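Local coordinates for protein Atp-dependent DNA ligase (Psychromonas sp., PDB 4D05) that probably seals nicks in double-stranded DNA at the expense of ATP, passing through an enzyme-adenylate intermediate in which AMP occupies the pocket, at residues V18-V23 with L157-A162; P4-A9 with A162-K167; K177-E182 with Y235-K240. All coordinates share one frame; numbering follows the deposited sequence.

How the interactions relate
Interactions 1 and 2 belong to the adenylation domain and reach the same mixed sheet, whose order is 21-26, 154-159, 173-175, 8-11 and 168-169. Their centres lie about 15 Å apart; they share A162 and touch where H158 CE1 packs 3.6 Å from Q7 NE2. Along the chain interaction 1 is nested inside the loop closed by interaction 2: it pairs strand 21-26 with the end of strand 154-159, while interaction 2 joins the chain around strand 8-11 to the loop after 154-159. Both bring distant parts of the AMP-binding domain together. Interaction 3 comes later, in the separate OB domain, and touches neither, its nearest atoms being about 10 Å away.

Interaction 1 (V18-V23 with L157-A162); sequences VTQYYV and LHHQDA
H159 lies between Y21 and Q20, its edge toward the tyrosine and one face against the glutamine stem. Its CB lies 3.7 Å from Y21 CE2, and CG stands above the tyrosine ring, displaced toward the rim. CG is anti to the backbone N (chi1 -163°), which carries the imidazole out along the phenol: H159 CD2 comes 3.6 Å from Y21 CZ. The result is a T-shaped pair, the histidine edge directed at the tyrosine face with the planes 77° apart. At the tip, H159 NE2 passes 3.6 Å from Q20 CB, a methylene that makes a CH-pi contact over the imidazole face; CE1 also meets this methylene, and Q20 O stands over the ring centre. The other nitrogen, ND1, accepts D161 N close to the ring plane, which helps set the ring's rotation within the type I turn from H159 to A162.

Strands 21-26 and 154-159 run antiparallel here, in the adenylation domain of the nucleotidyltransferase fold; the first continues into S24, E25 and K26 of the AMP pocket, and the second carries M156. Y22 and H158 form the hydrogen-bonded pair, flanked by the non-hydrogen-bonded pairs Y21-H159 and V23-L157.

Past the bridges, Q160 N donates to Q20 O at 2.9 Å in a nearly straight bond (172°). The two side-chain amides stand almost perpendicular; Q160 NE2 makes a weak bond to Q20 OE1 and also donates to a water. Q160 OE1 takes a hydrogen bond from K133, while Q160 CB lies 3.6 Å from Y22 CE2, whose hydroxyl bonds E108.

Interaction 2 (P4-A9 with A162-K167); sequences PPIQLA and ALYQTK
Q7 and Y164 meet through both halves of the tyrosine, its ring and its hydroxyl. Q7 CB rests over one face of the ring, 3.9 Å from the centroid, as a CH-pi contact; the glutamine and the phenol run antiparallel alongside one another, the amide plane 26° from that of the ring. Q7 N donates to Y164 OH at 2.8 Å. With CG anti to the backbone N (chi1 -178°), the glutamine stretches its amide back toward the loop, where Q7 OE1 takes a hydrogen bond from Q165 N (3.0 Å), arriving from above the carbonyl plane. A water donates to the same oxygen and to L163 O. Further along, L8 N meets K167 O at 2.7 Å in a nearly straight bond of 175°.

Beyond this first shell, the backbone pairing of L8 with S169 places strand 8-11 beside strand 168-169. D63 and D99, on neighbouring strands, touch the Y164 side chain. Q7 O accepts from R31, a residue of the AMP pocket, which probably places Q7 in the second shell of that site.

A phenylalanine in place of Y164 would keep the ring over Q7 CB but is likely to leave Q7 N without its acceptor. With the stem of this buried glutamine packed between the ring and Q165 O, the two bonds on OE1 are likely to hold its amide in one orientation.

Interaction 3 (K177-E182 with Y235-K240); sequences KFEDAE and YRFTGK
E179 and F237 make the compact part of this contact, where a strand pair and its side chains close on each other together. The backbones exchange two bonds, E179 N to F237 O at 2.9 Å and F237 N to E179 O at 2.8 Å; the next hydrogen-bonded pair, A181 with Y235, follows two residues on, past the non-hydrogen-bonded pair D180-R236. F237 CG sits between its backbone N and carbonyl carbon (chi1 70°), turning the buried ring across the strand so that E179 CB lies over its face, 3.7 Å from the centroid. The E179 carboxylate runs on past the ring rim, and its OE2 accepts G239 N at 3.0 Å, met from above the carboxylate plane; this bond ties the turn after strand 232-237 to the start of strand 179-190. A181 CB packs 3.7 Å from CZ of the buried Y235 and also against F237 CE1. Y235 OH reaches N206 and a water bound to E182 O.

On the other face, F178, R236 and D180 lie toward solvent, and a flat stack and a weak ion pair do the work. The R236 guanidinium lies on the F178 ring, planes 9° apart and centres 3.9 Å apart, a cation-pi stack, with R236 CD also over the ring in a CH-pi contact. D180 OD1 comes to the guanidinium edge, 3.3 Å from R236 NE, in a weak salt bridge, doubtful because D180 has two conformers.

Strands 179-190 and 232-237 are neighbours in the five-stranded antiparallel sheet characteristic of the OB fold, which follows the AMP-binding domain in the chain.

Interaction 1 (V18-V23 with L157-A162)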
loop_
_atom_site.group_PDB
_atom_site.type_symbol
_atom_site.label_atom_id
_atom_site.label_comp_id
_atom_site.label_asym_id
_atom_site.label_seq_id
_atom_site.Cartn_x
_atom_site.Cartn_y
_atom_site.Cartn_z
ATOM N N VAL A 18 -7.087 16.393 8.071
ATOM C CA VAL A 18 -6.251 15.307 8.588
ATOM C C VAL A 18 -6.535 14.989 10.052
ATOM O O VAL A 18 -6.293 13.864 10.470
ATOM C CB VAL A 18 -4.748 15.556 8.365
ATOM C CG1 VAL A 18 -4.201 16.612 9.313
ATOM C CG2 VAL A 18 -3.996 14.284 8.565
ATOM N N THR A 19 -7.068 15.942 10.823
ATOM C CA THR A 19 -7.303 15.702 12.250
ATOM C C THR A 19 -8.433 14.720 12.498
ATOM O O THR A 19 -8.640 14.272 13.630
ATOM C CB THR A 19 -7.589 17.002 13.041
ATOM O OG1 THR A 19 -8.901 17.487 12.725
ATOM C CG2 THR A 19 -6.520 18.067 12.672
ATOM N N GLN A 20 -9.174 14.370 11.458
ATOM C CA GLN A 20 -10.288 13.437 11.615
ATOM C C GLN A 20 -9.863 12.008 11.343
ATOM O O GLN A 20 -10.683 11.100 11.487
ATOM C CB GLN A 20 -11.396 13.799 10.658
ATOM C CG GLN A 20 -11.765 15.203 10.776
ATOM C CD GLN A 20 -13.156 15.358 11.169
ATOM O OE1 GLN A 20 -13.556 14.893 12.238
ATOM N NE2 GLN A 20 -13.934 16.005 10.317
ATOM N N TYR A 21 -8.598 11.803 10.966
ATOM C CA TYR A 21 -8.141 10.465 10.576
ATOM C C TYR A 21 -7.152 9.849 11.535
ATOM O O TYR A 21 -6.211 10.503 11.991
ATOM C CB TYR A 21 -7.464 10.520 9.209
ATOM C CG TYR A 21 -8.415 10.902 8.147
ATOM C CD1 TYR A 21 -8.775 12.232 7.974
ATOM C CD2 TYR A 21 -8.993 9.950 7.332
ATOM C CE1 TYR A 21 -9.677 12.591 7.030
ATOM C CE2 TYR A 21 -9.899 10.310 6.376
ATOM C CZ TYR A 21 -10.240 11.645 6.232
ATOM O OH TYR A 21 -11.162 12.055 5.298
ATOM N N TYR A 22 -7.330 8.559 11.795
ATOM C CA TYR A 22 -6.310 7.786 12.465
ATOM C C TYR A 22 -5.255 7.357 11.448
ATOM O O TYR A 22 -5.582 6.844 10.373
ATOM C CB TYR A 22 -6.913 6.554 13.177
ATOM C CG TYR A 22 -7.548 6.973 14.494
ATOM C CD1 TYR A 22 -6.766 7.152 15.634
ATOM C CD2 TYR A 22 -8.895 7.239 14.572
ATOM C CE1 TYR A 22 -7.333 7.563 16.846
ATOM C CE2 TYR A 22 -9.474 7.654 15.758
ATOM C CZ TYR A 22 -8.689 7.818 16.886
ATOM O OH TYR A 22 -9.294 8.233 18.065
ATOM N N VAL A 23 -3.996 7.536 11.825
ATOM C CA VAL A 23 -2.869 7.292 10.935
ATOM C C VAL A 23 -2.071 6.115 11.459
ATOM O O VAL A 23 -1.738 6.055 12.634
ATOM C CB VAL A 23 -1.969 8.545 10.840
ATOM C CG1 VAL A 23 -0.835 8.314 9.876
ATOM C CG2 VAL A 23 -2.810 9.731 10.464
ATOM N N LEU A 157 -4.588 6.094 6.363
ATOM C CA LEU A 157 -5.454 7.009 7.066
ATOM C C LEU A 157 -6.875 6.420 7.089
ATOM O O LEU A 157 -7.390 5.979 6.062
ATOM C CB LEU A 157 -5.502 8.357 6.363
ATOM C CG LEU A 157 -4.218 9.215 6.470
ATOM C CD1 LEU A 157 -3.153 8.811 5.452
ATOM C CD2 LEU A 157 -4.528 10.660 6.280
ATOM N N HIS A 158 -7.519 6.468 8.249
ATOM C CA HIS A 158 -8.879 5.932 8.359
ATOM C C HIS A 158 -9.713 6.881 9.205
ATOM O O HIS A 158 -9.377 7.166 10.348
ATOM C CB HIS A 158 -8.803 4.546 8.986
ATOM C CG HIS A 158 -10.051 3.736 8.832
ATOM N ND1 HIS A 158 -10.070 2.378 9.063
ATOM C CD2 HIS A 158 -11.311 4.077 8.496
ATOM C CE1 HIS A 158 -11.278 1.909 8.825
ATOM N NE2 HIS A 158 -12.066 2.924 8.512
ATOM N N HIS A 159 -10.766 7.417 8.610
ATOM C CA HIS A 159 -11.608 8.403 9.269
ATOM C C HIS A 159 -12.214 7.829 10.554
ATOM O O HIS A 159 -12.788 6.726 10.558
ATOM C CB HIS A 159 -12.687 8.881 8.298
ATOM C CG HIS A 159 -13.342 10.157 8.701
ATOM N ND1 HIS A 159 -14.168 10.243 9.794
ATOM C CD2 HIS A 159 -13.292 11.397 8.161
ATOM C CE1 HIS A 159 -14.614 11.486 9.908
ATOM N NE2 HIS A 159 -14.086 12.209 8.935
ATOM N N GLN A 160 -12.092 8.598 11.637
ATOM C CA GLN A 160 -12.555 8.148 12.970
ATOM C C GLN A 160 -14.049 7.804 13.011
ATOM O O GLN A 160 -14.471 6.989 13.832
ATOM C CB GLN A 160 -12.211 9.209 14.041
ATOM C CG GLN A 160 -12.927 10.507 13.822
ATOM C CD GLN A 160 -12.347 11.646 14.627
ATOM O OE1 GLN A 160 -11.463 11.451 15.449
ATOM N NE2 GLN A 160 -12.828 12.850 14.372
ATOM N N ASP A 161 -14.856 8.449 12.179
ATOM C CA ASP A 161 -16.305 8.177 12.116
ATOM C C ASP A 161 -16.750 7.164 11.072
ATOM O O ASP A 161 -17.958 6.917 10.928
ATOM C CB ASP A 161 -17.080 9.464 11.868
ATOM C CG ASP A 161 -16.848 10.523 12.944
ATOM O OD1 ASP A 161 -16.652 10.167 14.120
ATOM O OD2 ASP A 161 -16.866 11.718 12.591
ATOM N N ALA A 162 -15.808 6.557 10.358
ATOM C CA ALA A 162 -16.163 5.678 9.255
ATOM C C ALA A 162 -16.865 4.424 9.727
ATOM O O ALA A 162 -16.511 3.874 10.755
ATOM C CB ALA A 162 -14.950 5.297 8.512
HETATM O O HOH W 1 -11.242 14.987 15.701
#

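Interaction 2 (P4-A9 with A162-K167)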
loop_
_atom_site.group_PDB
_atom_site.type_symbol
_atom_site.label_atom_id
_atom_site.label_comp_id
_atom_site.label_asym_id
_atom_site.label_seq_id
_atom_site.Cartn_x
_atom_site.Cartn_y
_atom_site.Cartn_z
ATOM N N PRO A 4 -13.019 -12.869 0.865
ATOM C CA PRO A 4 -13.650 -12.374 2.082
ATOM C C PRO A 4 -14.227 -10.972 1.917
ATOM O O PRO A 4 -13.787 -10.238 1.040
ATOM C CB PRO A 4 -12.496 -12.408 3.102
ATOM C CG PRO A 4 -11.256 -12.360 2.300
ATOM C CD PRO A 4 -11.562 -13.013 1.000
ATOM N N PRO A 5 -15.187 -10.613 2.782
ATOM C CA PRO A 5 -16.004 -9.388 2.727
ATOM C C PRO A 5 -15.220 -8.272 3.347
ATOM O O PRO A 5 -15.439 -7.890 4.497
ATOM C CB PRO A 5 -17.217 -9.738 3.583
ATOM C CG PRO A 5 -16.640 -10.636 4.630
ATOM C CD PRO A 5 -15.561 -11.451 3.936
ATOM N N ILE A 6 -14.270 -7.762 2.580
ATOM C CA ILE A 6 -13.339 -6.779 3.101
ATOM C C ILE A 6 -13.415 -5.355 2.507
ATOM O O ILE A 6 -13.818 -5.132 1.346
ATOM C CB ILE A 6 -11.923 -7.333 3.014
ATOM C CG1 ILE A 6 -11.528 -7.659 1.566
ATOM C CG2 ILE A 6 -11.857 -8.542 3.851
ATOM C CD1 ILE A 6 -10.067 -7.970 1.376
ATOM N N GLN A 7 -13.000 -4.389 3.321
ATOM C CA GLN A 7 -12.985 -2.980 2.911
ATOM C C GLN A 7 -11.715 -2.707 2.224
ATOM O O GLN A 7 -10.688 -3.209 2.689
ATOM C CB GLN A 7 -13.020 -2.071 4.134
ATOM C CG GLN A 7 -13.048 -0.593 3.809
ATOM C CD GLN A 7 -13.596 0.168 5.025
ATOM O OE1 GLN A 7 -14.731 0.617 5.064
ATOM N NE2 GLN A 7 -12.813 0.254 6.005
ATOM N N LEU A 8 -11.766 -1.919 1.145
ATOM C CA LEU A 8 -10.592 -1.554 0.381
ATOM C C LEU A 8 -10.280 -0.040 0.382
ATOM O O LEU A 8 -11.171 0.838 0.439
ATOM C CB LEU A 8 -10.696 -2.023 -1.077
ATOM C CG LEU A 8 -11.130 -3.462 -1.373
ATOM C CD1 LEU A 8 -11.169 -3.600 -2.881
ATOM C CD2 LEU A 8 -10.191 -4.537 -0.736
ATOM N N ALA A 9 -8.982 0.254 0.309
ATOM C CA ALA A 9 -8.514 1.636 0.442
ATOM C C ALA A 9 -8.510 2.367 -0.884
ATOM O O ALA A 9 -8.244 1.778 -1.953
ATOM C CB ALA A 9 -7.131 1.664 1.016
ATOM N N ALA A 162 -15.808 6.557 10.358
ATOM C CA ALA A 162 -16.163 5.678 9.255
ATOM C C ALA A 162 -16.865 4.424 9.727
ATOM O O ALA A 162 -16.511 3.874 10.755
ATOM C CB ALA A 162 -14.950 5.297 8.512
ATOM N N LEU A 163 -17.876 3.995 8.969
ATOM C CA LEU A 163 -18.523 2.710 9.199
ATOM C C LEU A 163 -17.989 1.711 8.170
ATOM O O LEU A 163 -17.777 2.071 7.008
ATOM C CB LEU A 163 -20.030 2.874 9.021
ATOM C CG LEU A 163 -20.696 3.780 10.055
ATOM C CD1 LEU A 163 -22.185 3.923 9.773
ATOM C CD2 LEU A 163 -20.488 3.237 11.464
ATOM N N TYR A 164 -17.837 0.449 8.562
ATOM C CA TYR A 164 -17.209 -0.529 7.681
ATOM C C TYR A 164 -18.048 -0.774 6.431
ATOM O O TYR A 164 -19.264 -0.962 6.522
ATOM C CB TYR A 164 -17.030 -1.859 8.416
ATOM C CG TYR A 164 -16.014 -2.769 7.741
ATOM C CD1 TYR A 164 -14.677 -2.680 8.070
ATOM C CD2 TYR A 164 -16.401 -3.725 6.792
ATOM C CE1 TYR A 164 -13.713 -3.499 7.468
ATOM C CE2 TYR A 164 -15.455 -4.529 6.195
ATOM C CZ TYR A 164 -14.113 -4.415 6.552
ATOM O OH TYR A 164 -13.121 -5.208 5.960
ATOM N N GLN A 165 -17.381 -0.774 5.277
ATOM C CA GLN A 165 -18.036 -1.012 3.983
ATOM C C GLN A 165 -17.235 -2.047 3.234
ATOM O O GLN A 165 -16.001 -1.971 3.246
ATOM C CB GLN A 165 -18.038 0.273 3.157
ATOM C CG GLN A 165 -18.789 1.387 3.746
ATOM C CD GLN A 165 -18.814 2.572 2.801
ATOM O OE1 GLN A 165 -17.844 2.842 2.119
ATOM N NE2 GLN A 165 -19.930 3.261 2.743
ATOM N N THR A 166 -17.923 -3.014 2.601
ATOM C CA THR A 166 -17.254 -4.145 1.948
ATOM C C THR A 166 -16.945 -3.777 0.506
ATOM O O THR A 166 -17.454 -4.384 -0.422
ATOM C CB THR A 166 -18.109 -5.423 2.001
ATOM O OG1 THR A 166 -19.361 -5.236 1.304
ATOM C CG2 THR A 166 -18.376 -5.779 3.437
ATOM N N LYS A 167 -16.157 -2.720 0.342
ATOM C CA LYS A 167 -15.837 -2.216 -0.981
ATOM C C LYS A 167 -14.734 -1.204 -0.854
ATOM O O LYS A 167 -14.202 -1.053 0.225
ATOM C CB LYS A 167 -17.054 -1.538 -1.594
ATOM C CG LYS A 167 -17.505 -0.336 -0.834
ATOM C CD LYS A 167 -18.513 0.443 -1.665
ATOM C CE LYS A 167 -19.598 -0.471 -2.213
ATOM N NZ LYS A 167 -20.679 0.279 -2.922
HETATM O O HOH W 2 -15.754 3.252 5.343
#

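Interaction 3 (K177-E182 with Y235-K240)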
loop_
_atom_site.group_PDB
_atom_site.type_symbol
_atom_site.label_atom_id
_atom_site.label_comp_id
_atom_site.label_asym_id
_atom_site.label_seq_id
_atom_site.Cartn_x
_atom_site.Cartn_y
_atom_site.Cartn_z
ATOM N N LYS A 177 4.888 7.842 -0.784
ATOM C CA LYS A 177 5.595 8.979 -1.365
ATOM C C LYS A 177 5.325 9.165 -2.823
ATOM O O LYS A 177 5.273 10.306 -3.324
ATOM C CB LYS A 177 7.098 8.862 -1.119
ATOM C CG LYS A 177 7.450 9.370 0.270
ATOM C CD LYS A 177 8.781 9.969 0.346
ATOM C CE LYS A 177 9.061 10.439 1.774
ATOM N NZ LYS A 177 10.490 10.778 1.895
ATOM N N PHE A 178 5.127 8.055 -3.514
ATOM C CA PHE A 178 4.811 8.113 -4.908
ATOM C C PHE A 178 4.069 6.874 -5.388
ATOM O O PHE A 178 3.930 5.863 -4.682
ATOM C CB PHE A 178 6.097 8.284 -5.727
ATOM C CG PHE A 178 7.090 7.211 -5.485
ATOM C CD1 PHE A 178 6.978 5.992 -6.132
ATOM C CD2 PHE A 178 8.139 7.410 -4.593
ATOM C CE1 PHE A 178 7.912 4.976 -5.900
ATOM C CE2 PHE A 178 9.063 6.404 -4.353
ATOM C CZ PHE A 178 8.947 5.180 -5.011
ATOM N N GLU A 179 3.591 7.015 -6.622
ATOM C CA GLU A 179 2.918 5.994 -7.406
ATOM C C GLU A 179 3.758 5.747 -8.681
ATOM O O GLU A 179 4.466 6.632 -9.143
ATOM C CB GLU A 179 1.519 6.521 -7.836
ATOM C CG GLU A 179 0.572 6.963 -6.678
ATOM C CD GLU A 179 -0.730 7.613 -7.199
ATOM O OE1 GLU A 179 -1.496 6.898 -7.911
ATOM O OE2 GLU A 179 -0.968 8.839 -6.923
ATOM N N ASP A 180 3.738 4.508 -9.161
ATOM C CA ASP A 180 4.364 4.133 -10.439
ATOM C C ASP A 180 3.254 3.632 -11.396
ATOM O O ASP A 180 2.201 3.158 -10.952
ATOM C CB ASP A 180 5.449 3.053 -10.236
ATOM C CG ASP A 180 6.773 3.611 -9.682
ATOM O OD1 ASP A 180 6.898 4.843 -9.486
ATOM O OD2 ASP A 180 7.713 2.804 -9.461
ATOM N N ALA A 181 3.470 3.754 -12.705
ATOM C CA ALA A 181 2.556 3.187 -13.681
ATOM C C ALA A 181 3.303 3.066 -15.004
ATOM O O ALA A 181 4.458 3.515 -15.110
ATOM C CB ALA A 181 1.397 4.067 -13.835
ATOM N N GLU A 182 2.659 2.445 -15.991
ATOM C CA GLU A 182 3.284 2.247 -17.306
ATOM C C GLU A 182 2.707 3.116 -18.421
ATOM O O GLU A 182 1.536 3.522 -18.414
ATOM C CB GLU A 182 3.237 0.759 -17.719
ATOM C CG GLU A 182 4.279 -0.119 -16.989
ATOM C CD GLU A 182 3.993 -0.267 -15.509
ATOM O OE1 GLU A 182 2.949 -0.861 -15.173
ATOM O OE2 GLU A 182 4.812 0.187 -14.673
ATOM N N TYR A 235 6.831 5.066 -15.229
ATOM C CA TYR A 235 7.028 6.421 -14.750
ATOM C C TYR A 235 6.506 6.510 -13.326
ATOM O O TYR A 235 5.715 5.672 -12.899
ATOM C CB TYR A 235 6.353 7.440 -15.651
ATOM C CG TYR A 235 4.857 7.332 -15.714
ATOM C CD1 TYR A 235 4.246 6.459 -16.606
ATOM C CD2 TYR A 235 4.061 8.114 -14.908
ATOM C CE1 TYR A 235 2.853 6.349 -16.672
ATOM C CE2 TYR A 235 2.679 8.025 -14.959
ATOM C CZ TYR A 235 2.075 7.131 -15.833
ATOM O OH TYR A 235 0.687 7.065 -15.888
ATOM N N ARG A 236 6.976 7.534 -12.629
ATOM C CA ARG A 236 6.656 7.764 -11.240
ATOM C C ARG A 236 5.927 9.088 -11.156
ATOM O O ARG A 236 6.185 10.001 -11.955
ATOM C CB ARG A 236 7.969 7.783 -10.452
ATOM C CG ARG A 236 7.813 8.041 -8.981
ATOM C CD ARG A 236 9.113 7.821 -8.276
ATOM N NE ARG A 236 9.611 6.456 -8.452
ATOM C CZ ARG A 236 10.769 6.029 -7.948
ATOM N NH1 ARG A 236 11.555 6.849 -7.232
ATOM N NH2 ARG A 236 11.155 4.783 -8.146
ATOM N N PHE A 237 4.954 9.192 -10.243
ATOM C CA PHE A 237 4.137 10.390 -10.162
ATOM C C PHE A 237 3.422 10.437 -8.820
ATOM O O PHE A 237 3.496 9.503 -8.049
ATOM C CB PHE A 237 3.108 10.395 -11.301
ATOM C CG PHE A 237 2.032 9.352 -11.151
ATOM C CD1 PHE A 237 2.278 8.039 -11.462
ATOM C CD2 PHE A 237 0.757 9.697 -10.689
ATOM C CE1 PHE A 237 1.286 7.073 -11.327
ATOM C CE2 PHE A 237 -0.248 8.722 -10.563
ATOM C CZ PHE A 237 0.029 7.412 -10.893
ATOM N N THR A 238 2.697 11.500 -8.567
ATOM C CA THR A 238 1.787 11.475 -7.414
ATOM C C THR A 238 0.551 12.332 -7.694
ATOM O O THR A 238 0.644 13.545 -7.837
ATOM C CB THR A 238 2.514 11.853 -6.111
ATOM O OG1 THR A 238 1.587 11.710 -5.030
ATOM C CG2 THR A 238 3.029 13.277 -6.144
ATOM N N GLY A 239 -0.598 11.676 -7.828
ATOM C CA GLY A 239 -1.841 12.361 -8.143
ATOM C C GLY A 239 -1.935 12.848 -9.576
ATOM O O GLY A 239 -1.086 12.535 -10.401
ATOM N N LYS A 240 -2.965 13.638 -9.862
ATOM C CA LYS A 240 -3.209 14.134 -11.200
ATOM C C LYS A 240 -3.318 15.638 -11.203
ATOM O O LYS A 240 -3.707 16.259 -10.204
ATOM C CB LYS A 240 -4.514 13.572 -11.736
ATOM C CG LYS A 240 -4.572 12.063 -11.728
ATOM C CD LYS A 240 -3.654 11.497 -12.795
ATOM C CE LYS A 240 -3.746 9.980 -12.896
ATOM N NZ LYS A 240 -5.154 9.471 -13.002
HETATM O O HOH W 3 -0.601 4.422 -16.810
#